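Local coordinates for protein neurotoxin (Clostridium botulinum, PDB 2QN0) that acts as the zinc-dependent light chain protease of botulinum neurotoxin type C1, which probably cleaves neuronal SNARE proteins with dual substrate specificity, at residues T24-L29 and F50-N55; E32-F37 and W44-R49; K292-Y297 and V342-F347. One frame throughout, in Å; residues are numbered along the deposited sequence.

Contact 1. Residues T24-L29 and F50-N55; sequences THLNTL and FSRNSN
The amide of Asn27 and the ring of Phe50 run past each other in opposite directions, with their planes 46° apart, and CG of Asn27 lies 3.6 Å from CD1 of Phe50. With its CG anti to the backbone N (chi1 -167°), Asn27 brings its amide against Phe50 and within reach of Ser51 N. There OD1 accepts from Ser51 N at 3.1 Å and, from the opposite face of the amide plane, from Leu29 N at 3.0 Å. Neither donor sits on a lone pair, yet the two together fix the rotation of the group; ND2 is taken up by Glu34 and the carbonyl of Arg49.

Leu26 meets Arg52 differently. Its CD2 stands 3.9 Å above the centre of the guanidinium plane, while the arginine chain, bent at chi2 and chi3, folds back until NH1 donates to Leu26 O at 2.7 Å. Thr28 is gripped twice, its backbone N by Ser51 O at 3.0 Å and its OG1 by Asn53 O at 2.7 Å. Leu29 packs CG and CD1 against CB of Ser51, whose OG turns to Glu163.

Each loop is shaped by its own turn, an Asx turn from Leu29 N to Asn27 OD1 and an ST turn from Asn53 N to Ser51 OG. Side-chain-to-backbone bonds and one backbone bond join the two loops, one before strand 34-38, the other after strand 43-46.

Contact 2. Residues E32-F37 and W44-R49; sequences EPEKAF and WVIPDR
Phe37 and Val45 form an antiparallel hydrogen-bonded pair. Phe37 N donates to Val45 O at 2.9 Å, and Val45 N returns a bond to Phe37 O at 2.8 Å, the latter in the carbonyl plane. The short segments 34-37 and 44-46 run at 147° to each other with axes 4.7 Å apart, as expected of antiparallel neighbours with some twist. Two CA-H...O contacts supplement this pair, from Ala36 CA to Val45 O and from Trp44 CA to Phe37 O.

The apolar contacts divide between the two faces of the sheet. On the face of Phe37 and Val45, CB of Phe37 meets CG1 of Val45, and the edge of the phenyl ring lies against Pro47, CE2 to CD at 3.9 Å. On the other face CB of Ala36 is flanked by CG1 of Ile46 at 3.7 Å and CE3 of Trp44 at 3.9 Å, while CG2 of Ile46 is turned toward CB of Glu34, 3.6 Å away.

The polar group is acidic. Glu34 OE2 and Asp48 OD2 are 2.7 Å apart, their carboxylate planes turned by 31°, a spacing that suggests one of the acids holds a proton. Nearby positive charge comes from Lys83, in a salt bridge with Asp48 OD1, and the Glu34 carboxylate is also held by the side chain of Asn27. A water bridges the segments by donating to Lys35 O and to Asp48 OD1. Pro47 centres an inverse gamma turn.

Strand 19-23 bonds to the outer side of 34-38, and strand 156-159 to that of 43-46. Helix 80-97 covers the Phe37, Val45 and Pro47 face through Leu87 and Phe86.

Contact 3. Residues K292-Y297 and V342-F347; sequences KALDYY and VNRNKF
The ring of Phe347 carries Leu294 over one face, CD1 standing 3.6 Å above the plane and offset toward the rim. This is a CH-pi contact, for CD1 is 3.8 Å from the ring centroid and 19° off the normal. At the edge of the same ring, near its plane, lie CB of Ala293, 3.9 Å from CZ of Phe347, and the ring of Tyr297. The tyrosine receives that edge on its face: Phe347 CE1 is 3.6 Å above the Tyr297 plane, displaced toward the rim. With the planes at 81° and the centroids 5.2 Å apart, the pair is an offset edge-to-face stack. The third flat group, the guanidinium of Arg344, has CD2 of Leu294 over one face.

Phe347 has its CG anti to the backbone N (chi1 172°), which extends the ring across to the helix 283-304. Leu294 is likewise extended at chi1, and its two methyls part company, CD1 to Phe347 and CG1 of Val342 (3.6 Å), CD2 to the arginine. Val342 also places CG2 beside the Tyr297 carbonyl.

The same Arg344 NH2 that lies against Leu294 CD2 also forms a salt bridge with Glu291, one residue before the 292-297 segment, so the guanidinium is held on the surface of the helix that supplies Leu294. Tyr297 OH is hydrogen-bonded to the carbonyl of Tyr239, just past the zinc-binding helix 223-238.

Asn343 is the N-cap of the helix 344-357, its OD1 accepting from Lys346 N at 2.9 Å. The contact is one of helix against helix: it joins this capped N-terminal turn to helix 283-304, with Phe347 set among Ala293, Leu294 and Tyr297.

Contacts 1 and 2 adjoin, their centres 13 Å apart, and contact 2 falls within the stretch of chain that contact 1 brackets. Asn27 joins them, tying the loops of contact 1 to the ends of the hairpin strands 34-38 and 43-46, neighbours in the mixed sheet. Contact 3 comes much later in the chain, where helices 283-304 and 344-357 meet. Its centre is 36 Å from either of the others, nearest atoms about 21 Å away. Within the one zinc protease family region, contacts 1 and 2 thus secure the sheet side, around the hairpin, while contact 3 joins two helices on the far side of the chain's centre from contact 2.

Contact 1. Residues T24-L29 and F50-N55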
loop_
_atom_site.group_PDB
_atom_site.type_symbol
_atom_site.label_atom_id
_atom_site.label_comp_id
_atom_site.label_asym_id
_atom_site.label_seq_id
_atom_site.Cartn_x
_atom_site.Cartn_y
_atom_site.Cartn_z
ATOM N N THR A 24 6.705 12.203 11.324
ATOM C CA THR A 24 7.097 10.805 11.161
ATOM C C THR A 24 8.598 10.584 11.288
ATOM O O THR A 24 9.048 9.448 11.439
ATOM C CB THR A 24 6.677 10.278 9.782
ATOM O OG1 THR A 24 7.401 10.985 8.770
ATOM C CG2 THR A 24 5.188 10.484 9.561
ATOM N N HIS A 25 9.364 11.669 11.220
ATOM C CA HIS A 25 10.819 11.593 11.301
ATOM C C HIS A 25 11.364 10.780 10.134
ATOM O O HIS A 25 12.427 10.170 10.237
ATOM C CB HIS A 25 11.252 10.951 12.622
ATOM C CG HIS A 25 10.861 11.740 13.830
ATOM N ND1 HIS A 25 11.338 13.010 14.076
ATOM C CD2 HIS A 25 10.018 11.452 14.850
ATOM C CE1 HIS A 25 10.805 13.469 15.193
ATOM N NE2 HIS A 25 10.001 12.544 15.683
ATOM N N LEU A 26 10.634 10.777 9.021
ATOM C CA LEU A 26 11.051 10.025 7.842
ATOM C C LEU A 26 10.971 10.797 6.530
ATOM O O LEU A 26 11.631 10.433 5.557
ATOM C CB LEU A 26 10.216 8.748 7.716
ATOM C CG LEU A 26 10.468 7.656 8.761
ATOM C CD1 LEU A 26 9.370 6.612 8.688
ATOM C CD2 LEU A 26 11.835 7.022 8.524
ATOM N N ASN A 27 10.172 11.860 6.494
ATOM C CA ASN A 27 10.021 12.635 5.262
ATOM C C ASN A 27 11.069 13.740 5.158
ATOM O O ASN A 27 10.952 14.782 5.806
ATOM C CB ASN A 27 8.615 13.245 5.193
ATOM C CG ASN A 27 8.281 13.782 3.815
ATOM O OD1 ASN A 27 9.131 13.812 2.923
ATOM N ND2 ASN A 27 7.034 14.216 3.633
ATOM N N THR A 28 12.087 13.516 4.331
ATOM C CA THR A 28 13.158 14.497 4.164
ATOM C C THR A 28 12.680 15.790 3.509
ATOM O O THR A 28 13.399 16.786 3.491
ATOM C CB THR A 28 14.325 13.923 3.329
ATOM O OG1 THR A 28 13.871 13.629 2.002
ATOM C CG2 THR A 28 14.861 12.655 3.971
ATOM N N LEU A 29 11.468 15.771 2.968
ATOM C CA LEU A 29 10.900 16.955 2.329
ATOM C C LEU A 29 10.175 17.836 3.343
ATOM O O LEU A 29 9.886 19.003 3.069
ATOM C CB LEU A 29 9.913 16.544 1.233
ATOM C CG LEU A 29 10.476 16.002 -0.083
ATOM C CD1 LEU A 29 9.362 15.354 -0.891
ATOM C CD2 LEU A 29 11.110 17.137 -0.871
ATOM N N PHE A 50 6.562 12.812 -0.593
ATOM C CA PHE A 50 7.394 12.113 0.385
ATOM C C PHE A 50 8.750 11.717 -0.196
ATOM O O PHE A 50 8.844 11.331 -1.357
ATOM C CB PHE A 50 6.646 10.849 0.846
ATOM C CG PHE A 50 7.359 10.048 1.910
ATOM C CD1 PHE A 50 7.285 10.418 3.250
ATOM C CD2 PHE A 50 8.067 8.897 1.573
ATOM C CE1 PHE A 50 7.901 9.652 4.242
ATOM C CE2 PHE A 50 8.689 8.122 2.559
ATOM C CZ PHE A 50 8.605 8.501 3.896
ATOM N N SER A 51 9.798 11.813 0.612
ATOM C CA SER A 51 11.126 11.425 0.153
ATOM C C SER A 51 11.974 10.873 1.284
ATOM O O SER A 51 11.783 11.223 2.451
ATOM C CB SER A 51 11.851 12.608 -0.492
ATOM O OG SER A 51 13.147 12.217 -0.925
ATOM N N ARG A 52 12.907 9.997 0.925
ATOM C CA ARG A 52 13.816 9.390 1.886
ATOM C C ARG A 52 15.250 9.798 1.565
ATOM O O ARG A 52 16.184 9.418 2.269
ATOM C CB ARG A 52 13.689 7.864 1.844
ATOM C CG ARG A 52 12.366 7.340 2.395
ATOM C CD ARG A 52 12.259 7.653 3.879
ATOM N NE ARG A 52 13.362 7.046 4.614
ATOM C CZ ARG A 52 14.158 7.705 5.449
ATOM N NH1 ARG A 52 13.976 9.001 5.666
ATOM N NH2 ARG A 52 15.145 7.066 6.061
ATOM N N ASN A 53 15.417 10.580 0.503
ATOM C CA ASN A 53 16.744 11.036 0.095
ATOM C C ASN A 53 17.144 12.344 0.771
ATOM O O ASN A 53 16.340 13.270 0.878
ATOM C CB ASN A 53 16.798 11.231 -1.424
ATOM C CG ASN A 53 16.589 9.942 -2.187
ATOM O OD1 ASN A 53 17.288 8.952 -1.962
ATOM N ND2 ASN A 53 15.628 9.947 -3.103
ATOM N N SER A 54 18.391 12.419 1.227
ATOM C CA SER A 54 18.885 13.634 1.863
ATOM C C SER A 54 18.954 14.709 0.779
ATOM O O SER A 54 19.199 14.399 -0.387
ATOM C CB SER A 54 20.272 13.393 2.463
ATOM O OG SER A 54 21.179 12.933 1.477
ATOM N N ASN A 55 18.730 15.965 1.158
ATOM C CA ASN A 55 18.754 17.061 0.190
ATOM C C ASN A 55 17.894 16.665 -1.009
ATOM O O ASN A 55 18.356 16.685 -2.152
ATOM C CB ASN A 55 20.187 17.329 -0.279
ATOM C CG ASN A 55 21.145 17.561 0.870
ATOM O OD1 ASN A 55 20.966 18.482 1.668
ATOM N ND2 ASN A 55 22.172 16.725 0.960
#

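Contact 2. Residues E32-F37 and W44-R49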
loop_
_atom_site.group_PDB
_atom_site.type_symbol
_atom_site.label_atom_id
_atom_site.label_comp_id
_atom_site.label_asym_id
_atom_site.label_seq_id
_atom_site.Cartn_x
_atom_site.Cartn_y
_atom_site.Cartn_z
ATOM N N GLU A 32 8.532 20.777 8.898
ATOM C CA GLU A 32 7.623 20.986 10.020
ATOM C C GLU A 32 6.573 19.874 10.015
ATOM O O GLU A 32 6.460 19.128 9.043
ATOM C CB GLU A 32 6.945 22.359 9.923
ATOM C CG GLU A 32 6.115 22.585 8.673
ATOM C CD GLU A 32 5.376 23.914 8.705
ATOM O OE1 GLU A 32 6.031 24.956 8.917
ATOM O OE2 GLU A 32 4.142 23.918 8.517
ATOM N N PRO A 33 5.807 19.735 11.109
ATOM C CA PRO A 33 4.777 18.692 11.181
ATOM C C PRO A 33 3.851 18.707 9.968
ATOM O O PRO A 33 3.570 19.765 9.404
ATOM C CB PRO A 33 4.050 19.024 12.478
ATOM C CG PRO A 33 5.169 19.529 13.340
ATOM C CD PRO A 33 5.909 20.454 12.392
ATOM N N GLU A 34 3.380 17.526 9.574
ATOM C CA GLU A 34 2.496 17.391 8.422
ATOM C C GLU A 34 1.072 17.064 8.844
ATOM O O GLU A 34 0.852 16.197 9.691
ATOM C CB GLU A 34 3.014 16.287 7.495
ATOM C CG GLU A 34 4.382 16.563 6.905
ATOM C CD GLU A 34 4.909 15.385 6.100
ATOM O OE1 GLU A 34 5.519 14.472 6.695
ATOM O OE2 GLU A 34 4.697 15.370 4.875
ATOM N N LYS A 35 0.101 17.750 8.248
ATOM C CA LYS A 35 -1.299 17.513 8.578
ATOM C C LYS A 35 -1.705 16.129 8.070
ATOM O O LYS A 35 -1.459 15.790 6.912
ATOM C CB LYS A 35 -2.185 18.595 7.952
ATOM C CG LYS A 35 -3.599 18.634 8.519
ATOM C CD LYS A 35 -4.329 19.896 8.079
ATOM C CE LYS A 35 -5.713 19.981 8.705
ATOM N NZ LYS A 35 -6.396 21.252 8.326
ATOM N N ALA A 36 -2.322 15.341 8.948
ATOM C CA ALA A 36 -2.744 13.980 8.624
ATOM C C ALA A 36 -4.231 13.753 8.893
ATOM O O ALA A 36 -4.817 14.384 9.774
ATOM C CB ALA A 36 -1.910 12.988 9.429
ATOM N N PHE A 37 -4.825 12.824 8.146
ATOM C CA PHE A 37 -6.249 12.513 8.255
ATOM C C PHE A 37 -6.475 11.007 8.385
ATOM O O PHE A 37 -5.881 10.221 7.647
ATOM C CB PHE A 37 -6.972 13.019 7.008
ATOM C CG PHE A 37 -6.679 14.458 6.683
ATOM C CD1 PHE A 37 -7.580 15.462 7.031
ATOM C CD2 PHE A 37 -5.484 14.812 6.064
ATOM C CE1 PHE A 37 -7.291 16.802 6.767
ATOM C CE2 PHE A 37 -5.183 16.148 5.796
ATOM C CZ PHE A 37 -6.094 17.146 6.152
ATOM N N TRP A 44 -4.007 6.055 7.958
ATOM C CA TRP A 44 -3.952 7.509 7.861
ATOM C C TRP A 44 -3.430 7.955 6.508
ATOM O O TRP A 44 -2.766 7.196 5.803
ATOM C CB TRP A 44 -3.021 8.079 8.932
ATOM C CG TRP A 44 -3.519 7.924 10.329
ATOM C CD1 TRP A 44 -3.539 6.782 11.079
ATOM C CD2 TRP A 44 -4.091 8.952 11.141
ATOM N NE1 TRP A 44 -4.092 7.037 12.315
ATOM C CE2 TRP A 44 -4.441 8.362 12.377
ATOM C CE3 TRP A 44 -4.346 10.318 10.944
ATOM C CZ2 TRP A 44 -5.033 9.092 13.416
ATOM C CZ3 TRP A 44 -4.937 11.046 11.979
ATOM C CH2 TRP A 44 -5.273 10.428 13.198
ATOM N N VAL A 45 -3.736 9.196 6.145
ATOM C CA VAL A 45 -3.244 9.750 4.898
ATOM C C VAL A 45 -2.650 11.133 5.144
ATOM O O VAL A 45 -3.242 11.961 5.840
ATOM C CB VAL A 45 -4.359 9.858 3.825
ATOM C CG1 VAL A 45 -5.515 10.692 4.341
ATOM C CG2 VAL A 45 -3.788 10.478 2.548
ATOM N N ILE A 46 -1.451 11.348 4.612
ATOM C CA ILE A 46 -0.761 12.634 4.694
ATOM C C ILE A 46 -0.593 12.991 3.221
ATOM O O ILE A 46 0.267 12.436 2.534
ATOM C CB ILE A 46 0.621 12.512 5.360
ATOM C CG1 ILE A 46 0.465 11.999 6.794
ATOM C CG2 ILE A 46 1.313 13.877 5.366
ATOM C CD1 ILE A 46 1.786 11.790 7.521
ATOM N N PRO A 47 -1.434 13.908 2.712
ATOM C CA PRO A 47 -1.434 14.363 1.315
ATOM C C PRO A 47 -0.240 15.208 0.880
ATOM O O PRO A 47 -0.418 16.229 0.217
ATOM C CB PRO A 47 -2.747 15.155 1.201
ATOM C CG PRO A 47 -3.519 14.824 2.455
ATOM C CD PRO A 47 -2.453 14.634 3.484
ATOM N N ASP A 48 0.969 14.784 1.241
ATOM C CA ASP A 48 2.183 15.520 0.881
ATOM C C ASP A 48 3.133 14.656 0.057
ATOM O O ASP A 48 3.035 13.428 0.066
ATOM C CB ASP A 48 2.968 15.942 2.129
ATOM C CG ASP A 48 2.177 16.815 3.074
ATOM O OD1 ASP A 48 1.093 17.309 2.697
ATOM O OD2 ASP A 48 2.667 17.011 4.207
ATOM N N ARG A 49 4.062 15.299 -0.645
ATOM C CA ARG A 49 5.065 14.559 -1.403
ATOM C C ARG A 49 5.963 13.967 -0.315
ATOM O O ARG A 49 6.109 14.556 0.760
ATOM C CB ARG A 49 5.862 15.494 -2.325
ATOM C CG ARG A 49 5.040 16.087 -3.466
ATOM C CD ARG A 49 4.504 14.999 -4.402
ATOM N NE ARG A 49 5.560 14.390 -5.214
ATOM C CZ ARG A 49 6.085 14.951 -6.300
ATOM N NH1 ARG A 49 5.651 16.136 -6.713
ATOM N NH2 ARG A 49 7.044 14.327 -6.977
HETATM O O HOH W 1 -0.429 17.794 4.981
#

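Contact 3. Residues K292-Y297 and V342-F347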
loop_
_atom_site.group_PDB
_atom_site.type_symbol
_atom_site.label_atom_id
_atom_site.label_comp_id
_atom_site.label_asym_id
_atom_site.label_seq_id
_atom_site.Cartn_x
_atom_site.Cartn_y
_atom_site.Cartn_z
ATOM N N LYS A 292 9.400 -20.419 6.492
ATOM C CA LYS A 292 10.182 -19.434 7.222
ATOM C C LYS A 292 9.211 -18.548 8.011
ATOM O O LYS A 292 9.449 -18.223 9.175
ATOM C CB LYS A 292 11.001 -18.590 6.244
ATOM C CG LYS A 292 12.027 -17.680 6.890
ATOM C CD LYS A 292 12.798 -16.906 5.826
ATOM C CE LYS A 292 13.874 -16.020 6.433
ATOM N NZ LYS A 292 14.912 -16.807 7.149
ATOM N N ALA A 293 8.109 -18.172 7.371
ATOM C CA ALA A 293 7.095 -17.342 8.019
ATOM C C ALA A 293 6.490 -18.103 9.196
ATOM O O ALA A 293 6.278 -17.537 10.269
ATOM C CB ALA A 293 6.003 -16.961 7.017
ATOM N N LEU A 294 6.212 -19.387 8.999
ATOM C CA LEU A 294 5.644 -20.192 10.076
ATOM C C LEU A 294 6.584 -20.214 11.281
ATOM O O LEU A 294 6.131 -20.120 12.425
ATOM C CB LEU A 294 5.367 -21.621 9.592
ATOM C CG LEU A 294 4.802 -22.604 10.626
ATOM C CD1 LEU A 294 3.526 -22.048 11.254
ATOM C CD2 LEU A 294 4.523 -23.932 9.948
ATOM N N ASP A 295 7.886 -20.329 11.038
ATOM C CA ASP A 295 8.845 -20.344 12.142
ATOM C C ASP A 295 8.851 -19.009 12.870
ATOM O O ASP A 295 8.989 -18.964 14.093
ATOM C CB ASP A 295 10.263 -20.659 11.656
ATOM C CG ASP A 295 10.448 -22.127 11.314
ATOM O OD1 ASP A 295 9.861 -22.979 12.014
ATOM O OD2 ASP A 295 11.194 -22.427 10.357
ATOM N N TYR A 296 8.712 -17.916 12.123
ATOM C CA TYR A 296 8.677 -16.601 12.753
ATOM C C TYR A 296 7.401 -16.484 13.584
ATOM O O TYR A 296 7.396 -15.848 14.638
ATOM C CB TYR A 296 8.727 -15.487 11.699
ATOM C CG TYR A 296 10.116 -15.203 11.166
ATOM C CD1 TYR A 296 11.160 -14.863 12.027
ATOM C CD2 TYR A 296 10.379 -15.239 9.796
ATOM C CE1 TYR A 296 12.434 -14.564 11.534
ATOM C CE2 TYR A 296 11.644 -14.941 9.294
ATOM C CZ TYR A 296 12.666 -14.604 10.165
ATOM O OH TYR A 296 13.913 -14.304 9.669
ATOM N N TYR A 297 6.321 -17.099 13.110
ATOM C CA TYR A 297 5.054 -17.065 13.837
ATOM C C TYR A 297 5.171 -17.867 15.129
ATOM O O TYR A 297 4.611 -17.487 16.156
ATOM C CB TYR A 297 3.915 -17.623 12.973
ATOM C CG TYR A 297 3.236 -16.589 12.091
ATOM C CD1 TYR A 297 3.961 -15.530 11.533
ATOM C CD2 TYR A 297 1.871 -16.675 11.808
ATOM C CE1 TYR A 297 3.336 -14.576 10.716
ATOM C CE2 TYR A 297 1.240 -15.732 10.988
ATOM C CZ TYR A 297 1.978 -14.688 10.449
ATOM O OH TYR A 297 1.358 -13.762 9.641
ATOM N N VAL A 342 0.631 -22.389 17.758
ATOM C CA VAL A 342 0.361 -22.162 16.347
ATOM C C VAL A 342 -0.279 -23.401 15.729
ATOM O O VAL A 342 0.252 -24.506 15.840
ATOM C CB VAL A 342 1.658 -21.851 15.566
ATOM C CG1 VAL A 342 1.324 -21.535 14.116
ATOM C CG2 VAL A 342 2.394 -20.686 16.211
ATOM N N ASN A 343 -1.429 -23.213 15.094
ATOM C CA ASN A 343 -2.128 -24.306 14.431
ATOM C C ASN A 343 -1.733 -24.216 12.959
ATOM O O ASN A 343 -2.036 -23.226 12.295
ATOM C CB ASN A 343 -3.641 -24.134 14.595
ATOM C CG ASN A 343 -4.436 -25.194 13.855
ATOM O OD1 ASN A 343 -4.416 -25.258 12.626
ATOM N ND2 ASN A 343 -5.144 -26.033 14.604
ATOM N N ARG A 344 -1.043 -25.237 12.453
ATOM C CA ARG A 344 -0.600 -25.228 11.061
ATOM C C ARG A 344 -1.726 -25.021 10.057
ATOM O O ARG A 344 -1.586 -24.231 9.124
ATOM C CB ARG A 344 0.157 -26.517 10.722
ATOM C CG ARG A 344 0.451 -26.677 9.232
ATOM C CD ARG A 344 1.353 -27.868 8.957
ATOM N NE ARG A 344 2.765 -27.515 9.051
ATOM C CZ ARG A 344 3.425 -26.826 8.125
ATOM N NH1 ARG A 344 2.800 -26.416 7.029
ATOM N NH2 ARG A 344 4.710 -26.543 8.292
ATOM N N ASN A 345 -2.832 -25.734 10.235
ATOM C CA ASN A 345 -3.965 -25.598 9.325
ATOM C C ASN A 345 -4.406 -24.141 9.210
ATOM O O ASN A 345 -4.595 -23.627 8.108
ATOM C CB ASN A 345 -5.135 -26.461 9.801
ATOM C CG ASN A 345 -5.044 -27.889 9.295
ATOM O OD1 ASN A 345 -3.955 -28.451 9.188
ATOM N ND2 ASN A 345 -6.190 -28.484 8.989
ATOM N N LYS A 346 -4.568 -23.481 10.351
ATOM C CA LYS A 346 -4.978 -22.083 10.358
ATOM C C LYS A 346 -3.915 -21.199 9.713
ATOM O O LYS A 346 -4.240 -20.237 9.012
ATOM C CB LYS A 346 -5.252 -21.616 11.790
ATOM C CG LYS A 346 -6.603 -22.063 12.324
ATOM C CD LYS A 346 -6.816 -21.592 13.753
ATOM C CE LYS A 346 -8.269 -21.745 14.165
ATOM N NZ LYS A 346 -8.756 -23.140 13.999
ATOM N N PHE A 347 -2.647 -21.524 9.944
ATOM C CA PHE A 347 -1.565 -20.740 9.361
ATOM C C PHE A 347 -1.562 -20.851 7.840
ATOM O O PHE A 347 -1.478 -19.848 7.130
ATOM C CB PHE A 347 -0.205 -21.207 9.876
ATOM C CG PHE A 347 0.948 -20.558 9.171
ATOM C CD1 PHE A 347 1.366 -19.278 9.522
ATOM C CD2 PHE A 347 1.583 -21.202 8.114
ATOM C CE1 PHE A 347 2.396 -18.648 8.831
ATOM C CE2 PHE A 347 2.612 -20.583 7.415
ATOM C CZ PHE A 347 3.021 -19.303 7.772
#